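Local coordinates for protein putative tRNA synthase (Salmonella typhimurium, PDB 3DQQ) that probably acts as a four-carbon acid sugar kinase, phosphorylating 3-oxo-tetronate to 3-oxo-tetronate 4-phosphate with ATP, at residues E204-Q210 with L226-R232; A19-E24 with I379-I383; H135-E139 with M150-Y154; T124-G128 with V198-L202; H274-V280 with L309-A315. All blocks are in the same frame, centred on the assembly; numbering follows the deposited sequence.

Contact 1: E204-Q210 with L226-R232; sequences ERHLEIQ and LAMGLAR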
# COMPACT_ATOMS: atom_id res chain seq x y z
N GLU A 204 -15.41 29.25 -5.39
CA GLU A 204 -14.53 30.20 -4.77
C GLU A 204 -15.20 31.55 -4.44
O GLU A 204 -14.83 32.19 -3.48
CB GLU A 204 -13.20 30.28 -5.54
CG GLU A 204 -12.98 31.33 -6.64
CD GLU A 204 -11.48 31.32 -7.12
OE1 GLU A 204 -11.03 32.26 -7.85
OE2 GLU A 204 -10.76 30.33 -6.72
N ARG A 205 -16.24 31.94 -5.16
CA ARG A 205 -16.92 33.17 -4.79
C ARG A 205 -17.52 33.10 -3.38
O ARG A 205 -17.57 34.10 -2.65
CB ARG A 205 -18.03 33.44 -5.79
CG ARG A 205 -18.77 34.72 -5.58
CD ARG A 205 -19.92 34.85 -6.65
NE ARG A 205 -20.64 33.56 -6.91
CZ ARG A 205 -21.71 33.10 -6.22
NH1 ARG A 205 -22.26 33.81 -5.21
NH2 ARG A 205 -22.21 31.90 -6.53
N HIS A 206 -18.00 31.94 -3.00
CA HIS A 206 -18.57 31.77 -1.69
C HIS A 206 -17.51 31.98 -0.62
O HIS A 206 -17.77 32.62 0.42
CB HIS A 206 -19.11 30.37 -1.56
CG HIS A 206 -20.41 30.16 -2.26
ND1 HIS A 206 -20.82 28.93 -2.70
CD2 HIS A 206 -21.41 31.03 -2.56
CE1 HIS A 206 -22.02 29.05 -3.24
NE2 HIS A 206 -22.40 30.31 -3.17
N LEU A 207 -16.33 31.44 -0.87
CA LEU A 207 -15.21 31.65 0.03
C LEU A 207 -14.78 33.10 0.10
O LEU A 207 -14.43 33.58 1.19
CB LEU A 207 -14.04 30.77 -0.36
CG LEU A 207 -14.35 29.28 -0.15
CD1 LEU A 207 -13.22 28.43 -0.70
CD2 LEU A 207 -14.61 29.00 1.32
N GLU A 208 -14.83 33.81 -1.01
CA GLU A 208 -14.49 35.22 -1.01
C GLU A 208 -15.49 35.99 -0.16
O GLU A 208 -15.11 36.89 0.57
CB GLU A 208 -14.46 35.78 -2.40
CG GLU A 208 -13.32 35.25 -3.29
CD GLU A 208 -13.33 35.85 -4.73
OE1 GLU A 208 -12.24 36.07 -5.31
OE2 GLU A 208 -14.44 36.14 -5.28
N ILE A 209 -16.76 35.63 -0.25
CA ILE A 209 -17.78 36.30 0.56
C ILE A 209 -17.54 36.01 2.05
O ILE A 209 -17.69 36.88 2.90
CB ILE A 209 -19.19 35.85 0.14
CG1 ILE A 209 -19.47 36.33 -1.28
CG2 ILE A 209 -20.25 36.38 1.09
CD1 ILE A 209 -20.56 35.55 -2.05
N GLN A 210 -17.15 34.79 2.38
CA GLN A 210 -16.94 34.44 3.78
C GLN A 210 -15.79 35.27 4.30
O GLN A 210 -15.89 35.86 5.38
CB GLN A 210 -16.63 32.97 3.95
CG GLN A 210 -17.74 31.97 3.70
CD GLN A 210 -17.19 30.53 3.76
OE1 GLN A 210 -16.16 30.30 4.38
NE2 GLN A 210 -17.88 29.56 3.12
N LEU A 226 -11.20 28.99 3.21
CA LEU A 226 -11.51 30.27 3.85
C LEU A 226 -10.28 31.14 3.93
O LEU A 226 -10.39 32.35 3.78
CB LEU A 226 -12.09 30.05 5.24
CG LEU A 226 -12.49 31.27 6.03
CD1 LEU A 226 -13.34 32.28 5.21
CD2 LEU A 226 -13.16 30.82 7.37
N ALA A 227 -9.10 30.55 4.15
CA ALA A 227 -7.85 31.33 4.21
C ALA A 227 -7.64 32.09 2.91
O ALA A 227 -7.27 33.26 2.88
CB ALA A 227 -6.65 30.44 4.49
N MET A 228 -7.90 31.41 1.82
CA MET A 228 -7.82 32.08 0.52
C MET A 228 -8.72 33.30 0.51
O MET A 228 -8.34 34.37 0.07
CB MET A 228 -8.19 31.09 -0.59
CG MET A 228 -8.19 31.74 -1.96
SD MET A 228 -9.36 30.91 -3.08
CE MET A 228 -8.76 29.18 -3.12
N GLY A 229 -9.93 33.15 1.03
CA GLY A 229 -10.89 34.25 1.05
C GLY A 229 -10.45 35.37 1.94
O GLY A 229 -10.66 36.53 1.60
N LEU A 230 -9.85 35.05 3.08
CA LEU A 230 -9.34 36.08 3.97
C LEU A 230 -8.17 36.76 3.33
O LEU A 230 -8.07 37.96 3.41
CB LEU A 230 -8.98 35.52 5.33
CG LEU A 230 -10.17 35.03 6.15
CD1 LEU A 230 -9.69 34.07 7.21
CD2 LEU A 230 -11.01 36.19 6.74
N ALA A 231 -7.31 36.02 2.63
CA ALA A 231 -6.14 36.64 2.01
C ALA A 231 -6.56 37.67 0.99
O ALA A 231 -6.00 38.74 0.95
CB ALA A 231 -5.26 35.62 1.36
N ARG A 232 -7.58 37.37 0.21
CA ARG A 232 -8.01 38.31 -0.82
C ARG A 232 -8.65 39.56 -0.28
O ARG A 232 -8.73 40.55 -1.00
CB ARG A 232 -8.98 37.65 -1.77
CG ARG A 232 -8.37 36.47 -2.48
CD ARG A 232 -9.17 35.98 -3.62
NE ARG A 232 -8.43 34.90 -4.22
CZ ARG A 232 -8.93 34.00 -5.04
NH1 ARG A 232 -10.19 34.05 -5.43
NH2 ARG A 232 -8.14 33.03 -5.49
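R232 reaches two carboxylates at once through a single nitrogen: its NH1 donates to E208 OE1 at 2.9 Å and to E204 OE1 at 3.1 Å. Both acceptors lie close to the guanidinium plane, at its edge, and the N-H...O angles are 153° and 162°. The carboxylates are turned steeply against that plane, and E204 OE1 is met from almost straight above its own carboxylate, whereas E208 OE1 is approached at a shallower tilt. M228 SD lies over one guanidinium face, offset toward the rim, and also comes to 3.9 Å from E204 OE2.

The arginine chain runs extended from CG to NE, which carries NH1 across to the glutamates, one helical turn apart on helix 204-214. Its NE is held by N25 OD1, so the group is anchored on a second side as well. Behind the ion pairs the backbones come close: the two helix segments cross at -60° with axes 7.3 Å apart, and E208 CA is 4.3 Å from G229 CA. G229, with no side chain, brings its CA to 3.6 Å from L207 O. At the far end L226 CD1 packs 3.6 Å from Q210 CB, and Q210 OE1, 3.5 Å from the same methyl, is hydrogen-bonded to S115 OG.

Two helices of the sugar-binding domain are thus joined by close backbone packing at G229, with L226 against Q210 at one end and a three-residue salt-bridge network at the other. Sharing one NH1 between two carboxylates probably offsets their mutual repulsion and favours the ionised form of both.

Contact 2: A19-E24 with I379-I383; sequences ASFLVE and IGPCI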
# COMPACT_ATOMS: atom_id res chain seq x y z
N ALA A 19 -0.46 27.59 3.98
CA ALA A 19 0.57 28.65 3.81
C ALA A 19 0.74 29.00 2.36
O ALA A 19 0.98 30.13 1.99
CB ALA A 19 1.89 28.25 4.39
N SER A 20 0.59 28.02 1.51
CA SER A 20 0.78 28.28 0.13
C SER A 20 -0.37 29.11 -0.41
O SER A 20 -0.14 29.98 -1.22
CB SER A 20 0.90 26.99 -0.62
OG SER A 20 1.02 27.29 -2.00
N PHE A 21 -1.60 28.83 0.02
CA PHE A 21 -2.74 29.65 -0.41
C PHE A 21 -2.59 31.07 0.06
O PHE A 21 -2.94 31.99 -0.68
CB PHE A 21 -4.07 29.09 0.09
CG PHE A 21 -4.60 28.00 -0.76
CD1 PHE A 21 -4.33 26.68 -0.46
CD2 PHE A 21 -5.33 28.28 -1.88
CE1 PHE A 21 -4.77 25.65 -1.30
CE2 PHE A 21 -5.79 27.25 -2.70
CZ PHE A 21 -5.49 25.95 -2.42
N LEU A 22 -2.06 31.29 1.25
CA LEU A 22 -1.88 32.69 1.70
C LEU A 22 -0.88 33.40 0.79
O LEU A 22 -1.13 34.52 0.31
CB LEU A 22 -1.48 32.79 3.16
CG LEU A 22 -2.46 32.21 4.20
CD1 LEU A 22 -1.81 32.21 5.59
CD2 LEU A 22 -3.79 32.95 4.16
N VAL A 23 0.23 32.73 0.48
CA VAL A 23 1.24 33.36 -0.37
C VAL A 23 0.74 33.57 -1.79
O VAL A 23 0.92 34.62 -2.36
CB VAL A 23 2.56 32.58 -0.35
CG1 VAL A 23 3.50 33.11 -1.43
CG2 VAL A 23 3.19 32.67 1.06
N GLU A 24 0.06 32.58 -2.34
CA GLU A 24 -0.51 32.72 -3.69
C GLU A 24 -1.56 33.81 -3.77
O GLU A 24 -1.88 34.25 -4.85
CB GLU A 24 -1.10 31.41 -4.19
CG GLU A 24 -0.02 30.31 -4.31
CD GLU A 24 1.10 30.68 -5.30
OE1 GLU A 24 0.74 31.01 -6.45
OE2 GLU A 24 2.31 30.66 -4.93
N ILE A 379 7.55 30.66 2.87
CA ILE A 379 6.87 29.90 1.85
C ILE A 379 6.95 30.65 0.54
O ILE A 379 6.66 31.83 0.46
CB ILE A 379 5.44 29.65 2.26
CG1 ILE A 379 5.41 28.92 3.63
CG2 ILE A 379 4.69 28.87 1.17
CD1 ILE A 379 5.65 27.45 3.57
N GLY A 380 7.39 29.96 -0.50
CA GLY A 380 7.62 30.58 -1.78
C GLY A 380 6.58 30.11 -2.79
O GLY A 380 5.47 29.72 -2.42
N PRO A 381 6.95 30.15 -4.07
CA PRO A 381 6.04 29.80 -5.14
C PRO A 381 5.79 28.31 -5.27
O PRO A 381 6.62 27.51 -4.82
CB PRO A 381 6.75 30.29 -6.37
CG PRO A 381 8.17 30.37 -6.00
CD PRO A 381 8.27 30.55 -4.57
N CYS A 382 4.66 27.97 -5.87
CA CYS A 382 4.31 26.60 -6.17
C CYS A 382 5.02 25.98 -7.30
O CYS A 382 5.19 26.60 -8.32
CB CYS A 382 2.89 26.53 -6.63
SG CYS A 382 1.94 26.60 -5.28
N ILE A 383 5.35 24.72 -7.14
CA ILE A 383 5.85 23.93 -8.22
C ILE A 383 4.64 23.18 -8.72
O ILE A 383 4.42 23.06 -9.89
CB ILE A 383 7.00 23.01 -7.75
CG1 ILE A 383 8.12 23.85 -7.09
CG2 ILE A 383 7.53 22.21 -8.91
CD1 ILE A 383 8.96 23.13 -6.10
O HOH W 1 2.87 29.28 -2.70
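This is a helix-on-strand packing contact between the two domains of the four-carbon acid sugar kinase fold: A19-E24, the C-terminal part of helix 12-24 in the sugar-binding domain, lies across I379-C382 of the nucleotide-binding domain. The short axes run 8.1 Å apart and cross at -78°, so the helix meets the strand nearly at right angles. Strand 376-382 also pairs with the N-terminal domain, because I379 has a backbone hydrogen bond to T29; the helix therefore covers a strand that already links the domains.

The apolar half of the contact is built round I379. A19 CB meets its CG1 at 3.7 Å, while V23 CG2 comes within 4.0 Å of its CB and 3.6 Å of its carbonyl O. With CG1 beside the backbone N (chi1 -57°), the longer branch of I379 is swung toward A19.

Toward C382 the chemistry turns polar. E24 is bent at chi2 (-60°), which folds its carboxylate back to the strand; OE1 is held in a salt bridge by R243, while OE2 faces the strand near C382 N. S20 OG lies 3.5 Å from C382 SG. No direct hydrogen bond joins helix and strand; a water sits between them, 2.8 Å from S20 OG, with E24 OE2 and G380 O each at 2.7 Å as possible acceptors, though it need not serve both at once.

Contact 3: H135-E139 with M150-Y154; sequences HLLAE and MTDSY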
# COMPACT_ATOMS: atom_id res chain seq x y z
N HIS A 135 -20.09 12.99 -4.36
CA HIS A 135 -20.79 12.24 -3.36
C HIS A 135 -20.62 12.83 -1.98
O HIS A 135 -19.61 13.49 -1.70
CB HIS A 135 -20.25 10.84 -3.34
CG HIS A 135 -20.37 10.13 -4.66
ND1 HIS A 135 -21.58 9.65 -5.14
CD2 HIS A 135 -19.45 9.85 -5.61
CE1 HIS A 135 -21.39 9.11 -6.33
NE2 HIS A 135 -20.11 9.21 -6.63
N LEU A 136 -21.61 12.60 -1.11
CA LEU A 136 -21.48 12.86 0.33
C LEU A 136 -20.24 12.19 0.93
O LEU A 136 -19.89 11.08 0.55
CB LEU A 136 -22.72 12.37 1.08
CG LEU A 136 -24.05 13.10 0.90
CD1 LEU A 136 -25.14 12.22 1.48
CD2 LEU A 136 -24.06 14.51 1.53
N LEU A 137 -19.58 12.89 1.85
CA LEU A 137 -18.48 12.34 2.63
C LEU A 137 -18.61 10.86 2.89
O LEU A 137 -17.68 10.10 2.62
CB LEU A 137 -18.43 12.97 4.02
CG LEU A 137 -17.10 13.35 4.68
CD1 LEU A 137 -17.28 13.33 6.19
CD2 LEU A 137 -15.95 12.56 4.25
N ALA A 138 -19.75 10.46 3.45
CA ALA A 138 -19.87 9.12 3.96
C ALA A 138 -20.08 8.12 2.83
O ALA A 138 -20.04 6.94 3.06
CB ALA A 138 -20.97 9.03 4.99
N GLU A 139 -20.25 8.58 1.60
CA GLU A 139 -20.37 7.67 0.46
C GLU A 139 -19.15 7.81 -0.44
O GLU A 139 -19.23 7.50 -1.63
CB GLU A 139 -21.65 7.96 -0.36
CG GLU A 139 -22.89 8.17 0.50
CD GLU A 139 -24.20 8.35 -0.27
OE1 GLU A 139 -24.22 8.62 -1.49
OE2 GLU A 139 -25.24 8.24 0.40
N MET A 150 -15.20 8.09 8.14
CA MET A 150 -16.24 9.09 8.28
C MET A 150 -17.54 8.50 7.73
O MET A 150 -17.71 8.35 6.53
CB MET A 150 -15.83 10.35 7.53
CG MET A 150 -14.47 10.89 7.88
SD MET A 150 -14.10 11.48 9.59
CE MET A 150 -15.25 12.91 9.60
N THR A 151 -18.46 8.14 8.62
CA THR A 151 -19.69 7.49 8.21
C THR A 151 -20.94 8.41 8.34
O THR A 151 -22.05 7.94 8.33
CB THR A 151 -19.86 6.19 9.04
OG1 THR A 151 -20.21 6.51 10.39
CG2 THR A 151 -18.58 5.31 9.01
N ASP A 152 -20.75 9.72 8.44
CA ASP A 152 -21.84 10.69 8.48
C ASP A 152 -21.29 11.94 7.78
O ASP A 152 -20.12 12.24 7.92
CB ASP A 152 -22.25 10.92 9.93
CG ASP A 152 -23.42 11.90 10.11
OD1 ASP A 152 -24.08 12.38 9.15
OD2 ASP A 152 -23.69 12.23 11.30
N SER A 153 -22.11 12.64 7.02
CA SER A 153 -21.69 13.72 6.19
C SER A 153 -22.19 15.05 6.71
O SER A 153 -21.84 16.09 6.13
CB SER A 153 -22.21 13.52 4.75
OG SER A 153 -21.97 12.18 4.30
N TYR A 154 -22.98 15.06 7.78
CA TYR A 154 -23.59 16.29 8.26
C TYR A 154 -22.71 16.98 9.33
O TYR A 154 -22.57 16.48 10.46
CB TYR A 154 -24.95 15.98 8.81
CG TYR A 154 -25.82 17.20 9.09
CD1 TYR A 154 -26.04 18.14 8.11
CD2 TYR A 154 -26.42 17.40 10.33
CE1 TYR A 154 -26.82 19.24 8.37
CE2 TYR A 154 -27.20 18.54 10.58
CZ TYR A 154 -27.40 19.44 9.60
OH TYR A 154 -28.18 20.56 9.81
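The backbones of A138 and T151 come close, CA to CA 4.6 Å, and a CA-H...O contact joins A138 CA to M150 O at 3.4 Å. Here the chain leaves strand 135-136 and bends through a short turn, closed by E139 N donating to L136 O. The facing segment, M150-Y154, is irregular and leads up to helix 155-160.

S153 OG accepts from A138 N at 2.9 Å, with an N-H...O angle of 160°. Its chi1 of -47° sets OG beside its own backbone N, facing the turn, where L136 CB also touches it at 3.3 Å. A138 CB lies against the peptide that follows T151, 3.4 Å from T151 C. Deeper in, L137 CD1 packs on M150 CB at 3.6 Å, and both side chains reach L158 of the next helix.

D152 points away from the turn; its OD1 accepts from Y154 N as an Asx turn, and OD2 pairs with R157. The hydroxyl of S153 thus supplies the acceptor for the amide of buried A138, while the carboxylate of D152 is divided between a backbone amide and an arginine just before helix 155-160.

Contact 4: T124-G128 with V198-L202; sequences TVYQG and VLDAL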
# COMPACT_ATOMS: atom_id res chain seq x y z
N THR A 124 -16.97 20.44 -1.16
CA THR A 124 -17.96 21.49 -1.13
C THR A 124 -18.87 21.21 0.04
O THR A 124 -18.93 20.11 0.52
CB THR A 124 -18.67 21.62 -2.51
OG1 THR A 124 -19.19 20.36 -2.91
CG2 THR A 124 -17.69 22.12 -3.61
N VAL A 125 -19.57 22.22 0.50
CA VAL A 125 -20.48 22.06 1.58
C VAL A 125 -21.81 22.71 1.18
O VAL A 125 -21.84 23.88 0.78
CB VAL A 125 -19.93 22.73 2.88
CG1 VAL A 125 -21.01 22.77 3.96
CG2 VAL A 125 -18.67 22.01 3.32
N TYR A 126 -22.91 21.96 1.31
CA TYR A 126 -24.26 22.49 1.00
C TYR A 126 -25.23 22.09 2.10
O TYR A 126 -25.27 20.94 2.49
CB TYR A 126 -24.73 21.99 -0.37
CG TYR A 126 -26.09 22.50 -0.74
CD1 TYR A 126 -27.19 21.65 -0.83
CD2 TYR A 126 -26.28 23.82 -0.99
CE1 TYR A 126 -28.42 22.12 -1.15
CE2 TYR A 126 -27.53 24.30 -1.32
CZ TYR A 126 -28.59 23.44 -1.39
OH TYR A 126 -29.80 23.97 -1.70
N GLN A 127 -25.98 23.06 2.61
CA GLN A 127 -26.83 22.89 3.79
C GLN A 127 -26.14 22.27 5.02
O GLN A 127 -26.81 21.70 5.92
CB GLN A 127 -28.05 22.07 3.46
CG GLN A 127 -28.84 22.62 2.30
CD GLN A 127 -29.48 23.95 2.57
OE1 GLN A 127 -29.85 24.30 3.68
NE2 GLN A 127 -29.59 24.72 1.52
N GLY A 128 -24.81 22.38 5.05
CA GLY A 128 -24.03 21.81 6.13
C GLY A 128 -23.50 20.41 5.91
O GLY A 128 -22.78 19.89 6.76
N VAL A 198 -21.54 26.25 10.69
CA VAL A 198 -20.93 25.71 9.48
C VAL A 198 -21.32 26.62 8.34
O VAL A 198 -22.46 27.11 8.25
CB VAL A 198 -21.42 24.29 9.17
CG1 VAL A 198 -20.83 23.77 7.82
CG2 VAL A 198 -21.01 23.35 10.28
N LEU A 199 -20.36 26.86 7.46
CA LEU A 199 -20.54 27.77 6.32
C LEU A 199 -20.46 27.02 4.99
O LEU A 199 -19.50 26.29 4.73
CB LEU A 199 -19.43 28.83 6.36
CG LEU A 199 -19.65 30.11 7.15
CD1 LEU A 199 -20.39 29.81 8.41
CD2 LEU A 199 -18.27 30.80 7.38
N ASP A 200 -21.47 27.18 4.15
CA ASP A 200 -21.47 26.51 2.86
C ASP A 200 -20.46 27.13 1.89
O ASP A 200 -20.11 28.29 2.00
CB ASP A 200 -22.86 26.59 2.23
CG ASP A 200 -23.90 25.62 2.90
OD1 ASP A 200 -23.65 25.08 4.03
OD2 ASP A 200 -25.01 25.45 2.28
N ALA A 201 -20.01 26.34 0.93
CA ALA A 201 -19.26 26.84 -0.21
C ALA A 201 -19.33 25.79 -1.34
O ALA A 201 -19.03 24.62 -1.16
CB ALA A 201 -17.85 27.11 0.18
N LEU A 202 -19.78 26.23 -2.51
CA LEU A 202 -19.77 25.44 -3.72
C LEU A 202 -18.70 25.92 -4.68
O LEU A 202 -18.41 25.26 -5.67
CB LEU A 202 -21.14 25.53 -4.40
CG LEU A 202 -22.37 25.43 -3.48
CD1 LEU A 202 -23.72 25.56 -4.27
CD2 LEU A 202 -22.29 24.14 -2.60
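D200 lays its side chain against the end of strand 123-126 and meets it atom by atom. Its CB rests 3.2 Å from V125 O. The torsion chi1 of -74° then places CG beside the aspartate's own backbone N and sends the carboxylate toward the turn Y126-G128. OD2 accepts from Q127 N at 2.6 Å, on the syn side but 32° out of the carboxylate plane, and it also accepts from A172 N. OD1 takes a weak bond from G128 N at 3.1 Å and touches V125 CG1 at 3.5 Å. One carboxylate therefore gathers two successive amides of a turn in which Q127 and G128 both have positive phi.

Next to it a single antiparallel bridge, a hydrogen-bonded pair, ties V125 to A201: V125 N donates to A201 O at 3.0 Å, and A201 N returns a bond to V125 O at 3.1 Å. L202 CD2 lies beside V125 O and 3.9 Å from Y126 CB, while V125 CG1 meets V198 CG1 at 4.0 Å.

The contact joins the three-stranded antiparallel sheet, whose next strand supplies L130 and F131, to the end of parallel strand 196-199. Strand 167-170 flanks V198, and helix 204-214 packs on L199 and A201.

Contact 5: H274-V280 with L309-A315; sequences HAPTRDV and LAPMISA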
# COMPACT_ATOMS: atom_id res chain seq x y z
N HIS A 274 17.15 11.78 -17.36
CA HIS A 274 17.63 13.12 -17.62
C HIS A 274 18.76 13.55 -16.72
O HIS A 274 19.40 14.56 -16.97
CB HIS A 274 16.50 14.12 -17.47
CG HIS A 274 15.36 13.85 -18.40
ND1 HIS A 274 15.31 14.35 -19.68
CD2 HIS A 274 14.23 13.13 -18.24
CE1 HIS A 274 14.20 13.95 -20.27
NE2 HIS A 274 13.52 13.21 -19.41
N ALA A 275 19.02 12.79 -15.66
CA ALA A 275 20.01 13.23 -14.70
C ALA A 275 20.70 12.02 -14.10
O ALA A 275 20.12 10.94 -14.05
CB ALA A 275 19.36 14.07 -13.61
N PRO A 276 21.95 12.19 -13.66
CA PRO A 276 22.66 11.10 -13.05
C PRO A 276 21.94 10.67 -11.80
O PRO A 276 21.53 11.52 -11.01
CB PRO A 276 24.04 11.69 -12.70
CG PRO A 276 23.87 13.14 -12.72
CD PRO A 276 22.74 13.43 -13.67
N THR A 277 21.74 9.37 -11.63
CA THR A 277 21.06 8.89 -10.47
C THR A 277 21.64 7.63 -9.89
O THR A 277 22.40 6.95 -10.50
CB THR A 277 19.53 8.74 -10.69
OG1 THR A 277 19.21 7.39 -10.97
CG2 THR A 277 19.04 9.66 -11.79
N ARG A 278 21.25 7.33 -8.67
CA ARG A 278 21.88 6.29 -7.91
C ARG A 278 20.83 5.74 -6.96
O ARG A 278 20.13 6.51 -6.28
CB ARG A 278 23.06 6.92 -7.17
CG ARG A 278 24.02 5.97 -6.61
CD ARG A 278 25.21 5.69 -7.51
NE ARG A 278 26.41 5.60 -6.68
CZ ARG A 278 26.62 4.68 -5.73
NH1 ARG A 278 25.71 3.73 -5.44
NH2 ARG A 278 27.73 4.72 -5.02
N ASP A 279 20.68 4.41 -6.96
CA ASP A 279 19.68 3.73 -6.16
C ASP A 279 20.25 3.28 -4.85
O ASP A 279 21.28 2.66 -4.83
CB ASP A 279 19.20 2.49 -6.88
CG ASP A 279 18.25 2.81 -8.00
OD1 ASP A 279 17.10 3.28 -7.70
OD2 ASP A 279 18.64 2.58 -9.17
N VAL A 280 19.56 3.57 -3.77
CA VAL A 280 20.04 3.25 -2.45
C VAL A 280 20.03 1.74 -2.24
O VAL A 280 18.97 1.12 -2.32
CB VAL A 280 19.13 3.88 -1.39
CG1 VAL A 280 19.53 3.43 -0.02
CG2 VAL A 280 19.13 5.38 -1.50
N LEU A 309 21.12 19.15 -14.69
CA LEU A 309 20.12 18.89 -13.66
C LEU A 309 20.72 18.20 -12.43
O LEU A 309 21.78 17.58 -12.52
CB LEU A 309 19.02 18.03 -14.24
CG LEU A 309 18.16 18.66 -15.33
CD1 LEU A 309 17.38 17.56 -16.01
CD2 LEU A 309 17.20 19.70 -14.76
N ALA A 310 20.01 18.28 -11.31
CA ALA A 310 20.44 17.73 -10.02
C ALA A 310 20.49 16.19 -10.01
O ALA A 310 19.54 15.53 -10.45
CB ALA A 310 19.52 18.22 -8.88
N PRO A 311 21.57 15.62 -9.48
CA PRO A 311 21.66 14.20 -9.24
C PRO A 311 20.56 13.72 -8.32
O PRO A 311 20.12 14.45 -7.46
CB PRO A 311 22.98 14.06 -8.51
CG PRO A 311 23.77 15.22 -8.92
CD PRO A 311 22.79 16.31 -9.04
N MET A 312 20.12 12.48 -8.52
CA MET A 312 19.07 11.88 -7.71
C MET A 312 19.61 10.70 -6.89
O MET A 312 20.40 9.90 -7.36
CB MET A 312 17.94 11.39 -8.58
CG MET A 312 16.83 10.74 -7.80
SD MET A 312 15.45 10.34 -8.87
CE MET A 312 14.41 11.65 -8.43
N ILE A 313 19.20 10.64 -5.64
CA ILE A 313 19.39 9.43 -4.85
C ILE A 313 18.00 8.92 -4.48
O ILE A 313 17.27 9.56 -3.71
CB ILE A 313 20.26 9.70 -3.66
CG1 ILE A 313 21.65 9.95 -4.19
CG2 ILE A 313 20.25 8.53 -2.65
CD1 ILE A 313 22.50 10.43 -3.14
N SER A 314 17.66 7.78 -5.06
CA SER A 314 16.34 7.24 -4.97
C SER A 314 16.36 5.95 -4.20
O SER A 314 17.23 5.14 -4.39
CB SER A 314 15.82 6.95 -6.37
OG SER A 314 14.65 6.15 -6.30
N ALA A 315 15.36 5.78 -3.34
CA ALA A 315 15.17 4.59 -2.56
C ALA A 315 13.91 3.88 -3.03
O ALA A 315 13.42 2.96 -2.40
CB ALA A 315 15.07 4.94 -1.11
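V280 and I313 meet through methyls set by their first torsions: in V280, chi1 of 174° leaves CG2 beside the backbone N, and in I313, chi1 of -70° puts CG2 anti to it, so the two branches touch at 3.5 Å. They belong to a parallel beta-alpha-beta unit, in which helix 288-304 connects strand 277-279 to its parallel neighbour 312-314. The short axes are 4.8 Å apart and inclined by 18°, and the bridges T277-M312, R278-I313 and D279-S314 keep one unbroken register.

The ladder has the staggered bonding of parallel strands. M312 N donates to P276 O, and nearly straight bonds run from S314 N to R278 O at 3.0 Å and from V280 N to S314 O at 2.9 Å, whereas R278 N to M312 O is weak.

On one face T277 and M312 lie side by side, CB to CB 3.7 Å. R278 is on the other; its chain, bent at chi2 and chi3, leads away to a cation-pi contact with W301 of the connecting helix. Strand 312-314 continues the nucleotide-binding sheet through bonds to V255 and S257, and A315 lies about 7 Å, side chain to side chain, from T364, a probable ATP-binding residue. At the opposite end, A275 CB packs against L309 CB at 4.0 Å.

How the contacts relate
Contacts 1, 3 and 4 lie within the sugar-binding domain and contact 5 within the nucleotide-binding domain; contact 2 spans the two and lies nearest the chain's centre. Contact 1 touches contact 2 where M228 CE packs on F21 CE2 (3.6 Å), and meets contact 4 through a weak Q210 NE2 to D200 O bond; helix 204-214 directly follows strand 196-199. Contacts 3 and 4 share the small antiparallel sheet and meet at Y154 and Q127. Backbone ladder bonding dominates contact 5, side-chain acceptors for turn amides mark 3 and 4, ion pairs edge 1, and water mediates 2. Contact 3 is only partly buried, whereas the other four are buried, although contact 5 lies farthest from the chain's centre.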